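Local coordinates for protein peroxiredoxin (Akkermansia muciniphila, PDB 6KHX) that probably reduces peroxides through reactive cysteines, as a member of the typical 2-Cys peroxiredoxins of the thioredoxin clan, at residues Val36-Tyr41 with Ala69-Ser74; Asp76-His81 with Ser103-Thr108. One frame throughout, in Å; residues are numbered along the deposited sequence.

Overall arrangement
Contact 1 lies at the heart of the central thioredoxin-like sheet, and contact 2 lies past the C-terminal end of one of its strands. Contact 1 pairs the neighbouring strands 35-40 and 68-74, about 4 Å from the centre of the chain; contact 2, whose centre is about 13 Å from that of contact 1, joins the start of helix 78-85 to the end of strand 101-103 and the loop after it. They come in series, contact 1 closing before contact 2 opens; helix 78-85 is the next element after strand 68-74. They also touch: Ser-74 O lies 2.8 Å from Asp-104 N, a probable hydrogen bond. Through this link the buried sheet is joined to a region that meets a second subunit.

Contact 1: residues Val36-Tyr41 with Ala69-Ser74; sequences VILFFY and AVVGCS
Two aromatic rings, Phe-39 and Tyr-41, reach across from one strand and lie over aliphatic carbons of the next, Gly-72 CA and Ser-74 CB. The setting is a parallel pair in the central sheet of the thioredoxin-like fold, strands 35-40 and 68-74, joined by a beta-alpha-beta crossover through helices 48-58 and 60-65. Phe-39 has its CG wedged between backbone N and carbonyl carbon (chi1 72°), a rotation that lays the ring over its neighbour: Gly-72 CA sits 3.9 Å from the centroid of the Phe-39 ring. Glycine has no side chain to hold that ring off, while Val-70 CG1 meets the ring at its edge and Phe-56 of helix 48-58 stacks on it. Tyr-41 takes the same kind of rotation, and Ser-74 CB stands 3.6 Å from the centroid of the Tyr-41 ring. Tyr-41 OH hydrogen-bonds to Asp-44, whereas Ser-74 OG bonds to Asp-76.

Between the strands the backbones are laced by a ladder, with Val-71 N giving to Ile-37 O at 2.9 Å and Tyr-41 N to Cys-73 O at 3.1 Å; Cys-73 N to Phe-39 O is a weak rung. The strand directions are twisted by 21° relative to each other. On the other face Val-36, Leu-38 and Phe-40 pack against Val-71 and Cys-73, where Leu-38 CD1 rests 3.8 Å from Val-71 CG1. On this same face Cys-73, with its sulfur trans to the backbone N, makes an oblique sulfur-aromatic contact, SG lying 3.7 Å from Phe-40 CE2.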
loop_
_atom_site.group_PDB
_atom_site.type_symbol
_atom_site.label_atom_id
_atom_site.label_comp_id
_atom_site.label_asym_id
_atom_site.label_seq_id
_atom_site.Cartn_x
_atom_site.Cartn_y
_atom_site.Cartn_z
ATOM N N VAL B 36 27.351 -34.324 -11.265
ATOM C CA VAL B 36 27.560 -34.135 -9.834
ATOM C C VAL B 36 26.485 -34.898 -9.076
ATOM O O VAL B 36 25.294 -34.767 -9.373
ATOM C CB VAL B 36 27.552 -32.648 -9.427
ATOM C CG1 VAL B 36 27.822 -32.514 -7.935
ATOM C CG2 VAL B 36 28.579 -31.866 -10.225
ATOM N N ILE B 37 26.908 -35.697 -8.104
ATOM C CA ILE B 37 26.016 -36.214 -7.074
ATOM C C ILE B 37 26.281 -35.377 -5.828
ATOM O O ILE B 37 27.357 -35.465 -5.223
ATOM C CB ILE B 37 26.237 -37.709 -6.817
ATOM C CG1 ILE B 37 25.656 -38.537 -7.962
ATOM C CG2 ILE B 37 25.592 -38.134 -5.505
ATOM C CD1 ILE B 37 24.158 -38.637 -7.928
ATOM N N LEU B 38 25.318 -34.532 -5.472
ATOM C CA LEU B 38 25.436 -33.629 -4.330
ATOM C C LEU B 38 24.526 -34.135 -3.219
ATOM O O LEU B 38 23.316 -34.268 -3.426
ATOM C CB LEU B 38 25.058 -32.201 -4.734
ATOM C CG LEU B 38 24.968 -31.141 -3.632
ATOM C CD1 LEU B 38 26.351 -30.849 -3.072
ATOM C CD2 LEU B 38 24.309 -29.859 -4.132
ATOM N N PHE B 39 25.091 -34.438 -2.052
ATOM C CA PHE B 39 24.265 -34.939 -0.959
ATOM C C PHE B 39 24.512 -34.155 0.327
ATOM O O PHE B 39 25.653 -33.843 0.682
ATOM C CB PHE B 39 24.465 -36.462 -0.732
ATOM C CG PHE B 39 25.779 -36.836 -0.108
ATOM C CD1 PHE B 39 26.923 -36.957 -0.875
ATOM C CD2 PHE B 39 25.856 -37.107 1.248
ATOM C CE1 PHE B 39 28.130 -37.311 -0.296
ATOM C CE2 PHE B 39 27.060 -37.468 1.833
ATOM C CZ PHE B 39 28.198 -37.568 1.061
ATOM N N PHE B 40 23.410 -33.838 1.005
ATOM C CA PHE B 40 23.382 -33.132 2.278
ATOM C C PHE B 40 23.082 -34.116 3.402
ATOM O O PHE B 40 22.215 -34.991 3.252
ATOM C CB PHE B 40 22.299 -32.041 2.279
ATOM C CG PHE B 40 22.451 -31.010 1.191
ATOM C CD1 PHE B 40 22.049 -31.282 -0.108
ATOM C CD2 PHE B 40 22.969 -29.755 1.476
ATOM C CE1 PHE B 40 22.181 -30.335 -1.105
ATOM C CE2 PHE B 40 23.098 -28.799 0.484
ATOM C CZ PHE B 40 22.701 -29.086 -0.808
ATOM N N TYR B 41 23.758 -33.922 4.533
ATOM C CA TYR B 41 23.548 -34.622 5.792
ATOM C C TYR B 41 23.476 -33.599 6.917
ATOM O O TYR B 41 24.006 -32.491 6.787
ATOM C CB TYR B 41 24.673 -35.632 6.068
ATOM C CG TYR B 41 26.038 -35.011 6.233
ATOM C CD1 TYR B 41 26.813 -34.684 5.125
ATOM C CD2 TYR B 41 26.558 -34.758 7.496
ATOM C CE1 TYR B 41 28.065 -34.118 5.268
ATOM C CE2 TYR B 41 27.808 -34.195 7.653
ATOM C CZ TYR B 41 28.560 -33.876 6.539
ATOM O OH TYR B 41 29.809 -33.309 6.696
ATOM N N ALA B 69 31.285 -36.421 -10.176
ATOM C CA ALA B 69 31.939 -35.902 -8.993
ATOM C C ALA B 69 30.988 -36.058 -7.817
ATOM O O ALA B 69 29.809 -35.702 -7.917
ATOM C CB ALA B 69 32.316 -34.437 -9.191
ATOM N N VAL B 70 31.490 -36.607 -6.715
ATOM C CA VAL B 70 30.701 -36.780 -5.502
ATOM C C VAL B 70 31.031 -35.630 -4.561
ATOM O O VAL B 70 32.208 -35.379 -4.264
ATOM C CB VAL B 70 30.982 -38.141 -4.847
ATOM C CG1 VAL B 70 30.260 -38.250 -3.517
ATOM C CG2 VAL B 70 30.571 -39.252 -5.775
ATOM N N VAL B 71 29.997 -34.924 -4.098
ATOM C CA VAL B 71 30.164 -33.773 -3.217
ATOM C C VAL B 71 29.181 -33.914 -2.066
ATOM O O VAL B 71 27.973 -34.060 -2.294
ATOM C CB VAL B 71 29.934 -32.437 -3.952
ATOM C CG1 VAL B 71 30.155 -31.262 -3.011
ATOM C CG2 VAL B 71 30.822 -32.313 -5.179
ATOM N N GLY B 72 29.697 -33.884 -0.838
ATOM C CA GLY B 72 28.870 -33.844 0.347
ATOM C C GLY B 72 28.785 -32.441 0.926
ATOM O O GLY B 72 29.635 -31.591 0.677
ATOM N N CYS B 73 27.755 -32.215 1.736
ATOM C CA CYS B 73 27.526 -30.894 2.295
ATOM C C CYS B 73 26.704 -30.999 3.570
ATOM O O CYS B 73 25.711 -31.733 3.622
ATOM C CB CYS B 73 26.802 -29.995 1.287
ATOM S SG CYS B 73 26.457 -28.341 1.905
ATOM N N SER B 74 27.107 -30.225 4.579
ATOM C CA SER B 74 26.305 -29.992 5.769
ATOM C C SER B 74 26.512 -28.548 6.197
ATOM O O SER B 74 27.407 -27.858 5.699
ATOM C CB SER B 74 26.678 -30.942 6.916
ATOM O OG SER B 74 27.787 -30.441 7.648
#

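Contact 2: residues Asp76-His81 with Ser103-Thr108; sequences DSEFSH and SDINKT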
loop_
_atom_site.group_PDB
_atom_site.type_symbol
_atom_site.label_atom_id
_atom_site.label_comp_id
_atom_site.label_asym_id
_atom_site.label_seq_id
_atom_site.Cartn_x
_atom_site.Cartn_y
_atom_site.Cartn_z
ATOM N N ASP B 76 27.669 -27.574 8.967
ATOM C CA ASP B 76 28.810 -27.441 9.861
ATOM C C ASP B 76 29.934 -26.661 9.185
ATOM O O ASP B 76 29.991 -26.530 7.958
ATOM C CB ASP B 76 29.320 -28.814 10.289
ATOM C CG ASP B 76 28.256 -29.631 10.976
ATOM O OD1 ASP B 76 27.857 -29.267 12.104
ATOM O OD2 ASP B 76 27.799 -30.623 10.375
ATOM N N SER B 77 30.843 -26.144 10.006
ATOM C CA SER B 77 31.968 -25.381 9.491
ATOM C C SER B 77 32.984 -26.290 8.794
ATOM O O SER B 77 32.996 -27.513 8.960
ATOM C CB SER B 77 32.652 -24.615 10.620
ATOM O OG SER B 77 33.594 -25.437 11.291
ATOM N N GLU B 78 33.863 -25.659 8.014
ATOM C CA GLU B 78 34.949 -26.392 7.376
ATOM C C GLU B 78 35.911 -26.969 8.407
ATOM O O GLU B 78 36.574 -27.978 8.140
ATOM C CB GLU B 78 35.697 -25.478 6.397
ATOM C CG GLU B 78 36.526 -24.352 7.041
ATOM C CD GLU B 78 35.692 -23.133 7.459
ATOM O OE1 GLU B 78 34.450 -23.238 7.549
ATOM O OE2 GLU B 78 36.282 -22.056 7.690
ATOM N N PHE B 79 36.002 -26.348 9.586
ATOM C CA PHE B 79 36.874 -26.868 10.633
ATOM C C PHE B 79 36.288 -28.101 11.316
ATOM O O PHE B 79 37.030 -29.015 11.678
ATOM C CB PHE B 79 37.183 -25.772 11.651
ATOM C CG PHE B 79 38.198 -24.778 11.169
ATOM C CD1 PHE B 79 37.818 -23.680 10.419
ATOM C CD2 PHE B 79 39.545 -24.959 11.448
ATOM C CE1 PHE B 79 38.764 -22.773 9.969
ATOM C CE2 PHE B 79 40.491 -24.055 11.002
ATOM C CZ PHE B 79 40.102 -22.965 10.260
ATOM N N SER B 80 34.969 -28.168 11.486
ATOM C CA SER B 80 34.381 -29.419 11.956
ATOM C C SER B 80 34.583 -30.533 10.935
ATOM O O SER B 80 34.911 -31.666 11.300
ATOM C CB SER B 80 32.902 -29.224 12.268
ATOM O OG SER B 80 32.745 -28.373 13.385
ATOM N N HIS B 81 34.392 -30.228 9.646
ATOM C CA HIS B 81 34.668 -31.206 8.597
ATOM C C HIS B 81 36.114 -31.690 8.666
ATOM O O HIS B 81 36.386 -32.898 8.628
ATOM C CB HIS B 81 34.390 -30.591 7.225
ATOM C CG HIS B 81 32.947 -30.298 6.959
ATOM N ND1 HIS B 81 31.936 -30.671 7.818
ATOM C CD2 HIS B 81 32.347 -29.648 5.932
ATOM C CE1 HIS B 81 30.774 -30.273 7.328
ATOM N NE2 HIS B 81 30.997 -29.650 6.185
ATOM N N SER B 103 31.171 -26.782 3.298
ATOM C CA SER B 103 30.657 -26.184 4.523
ATOM C C SER B 103 29.582 -25.159 4.161
ATOM O O SER B 103 29.899 -24.060 3.694
ATOM C CB SER B 103 31.788 -25.540 5.320
ATOM O OG SER B 103 31.274 -24.744 6.374
ATOM N N ASP B 104 28.316 -25.510 4.396
ATOM C CA ASP B 104 27.194 -24.588 4.196
ATOM C C ASP B 104 26.964 -23.778 5.471
ATOM O O ASP B 104 25.906 -23.816 6.099
ATOM C CB ASP B 104 25.939 -25.358 3.795
ATOM C CG ASP B 104 24.746 -24.445 3.506
ATOM O OD1 ASP B 104 24.939 -23.241 3.232
ATOM O OD2 ASP B 104 23.600 -24.934 3.572
ATOM N N ILE B 105 27.996 -23.011 5.827
ATOM C CA ILE B 105 28.060 -22.395 7.150
ATOM C C ILE B 105 26.962 -21.355 7.344
ATOM O O ILE B 105 26.530 -21.111 8.478
ATOM C CB ILE B 105 29.461 -21.796 7.366
ATOM C CG1 ILE B 105 29.696 -21.466 8.842
ATOM C CG2 ILE B 105 29.666 -20.570 6.488
ATOM C CD1 ILE B 105 31.167 -21.413 9.212
ATOM N N ASN B 106 26.475 -20.740 6.263
ATOM C CA ASN B 106 25.402 -19.756 6.341
ATOM C C ASN B 106 24.020 -20.363 6.153
ATOM O O ASN B 106 23.023 -19.641 6.283
ATOM C CB ASN B 106 25.605 -18.663 5.288
ATOM C CG ASN B 106 26.818 -17.812 5.558
ATOM O OD1 ASN B 106 27.219 -17.625 6.707
ATOM N ND2 ASN B 106 27.420 -17.293 4.498
ATOM N N LYS B 107 23.938 -21.663 5.865
ATOM C CA LYS B 107 22.699 -22.392 5.600
ATOM C C LYS B 107 22.005 -21.942 4.319
ATOM O O LYS B 107 20.862 -22.348 4.069
ATOM C CB LYS B 107 21.710 -22.293 6.771
ATOM C CG LYS B 107 22.341 -22.596 8.112
ATOM C CD LYS B 107 21.312 -22.632 9.212
ATOM C CE LYS B 107 21.980 -22.736 10.562
ATOM N NZ LYS B 107 22.615 -24.065 10.768
ATOM N N THR B 108 22.656 -21.116 3.495
ATOM C CA THR B 108 22.013 -20.648 2.271
ATOM C C THR B 108 21.946 -21.741 1.205
ATOM O O THR B 108 20.993 -21.772 0.418
ATOM C CB THR B 108 22.738 -19.410 1.722
ATOM O OG1 THR B 108 24.119 -19.709 1.509
ATOM C CG2 THR B 108 22.634 -18.240 2.695
#
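The N-terminus of helix 78-85, with Ser-77 as its N-cap, meets the end of strand 101-103 and the loop that follows it, chiefly through Ser-103, whose hydroxyl reaches the carbonyl of Asp-76 just before the cap. This bond is the main polar tie of the contact: Ser-103 OG donates to Asp-76 O over 2.7 Å, lying in the carbonyl plane on a lone pair (C=O...donor angle 132°). OG stands opposite the backbone N of Ser-103 (chi1 169°), which turns it toward the Asp-76 carbonyl. Ser-77 then closes the first turn from within, its OG accepting from Ser-80 N at 3.1 Å and, weakly, from Phe-79 N.

Around this bond the packing is light and mixed in character. Ile-105 extends its CD1 to 3.8 Å from Ser-77 CB, tip against flank. Glu-78, its chain bent at chi2 (-80°), carries OE1 to 4.1 Å from the same Ile-105 CD1, while its OE2 forms a salt bridge with Lys-43 of the second subunit. His-81 leans in from the helix, its NE2 3.9 Å from Ser-103 CA, and Ser-77 O lies over one face of the imidazole; the ring is held by Asp-44 at ND1 and by Val-102 O at NE2. The loop itself turns back in a type I beta turn, Lys-107 N giving to Asp-104 O at 2.9 Å.

Ser-80 OG bonds to Ser-80 OG of the second subunit; Asn-106 bonds to Leu-134 and Gly-132, and Ile-105 O to Lys-107, all of that subunit, consistent with the dimer-dimer interface of decameric 2-Cys peroxiredoxins. A single serine hydroxyl, by occupying the carbonyl just ahead of the capped helix, thus links two elements that both face the neighbouring subunit, and probably limits movement between them.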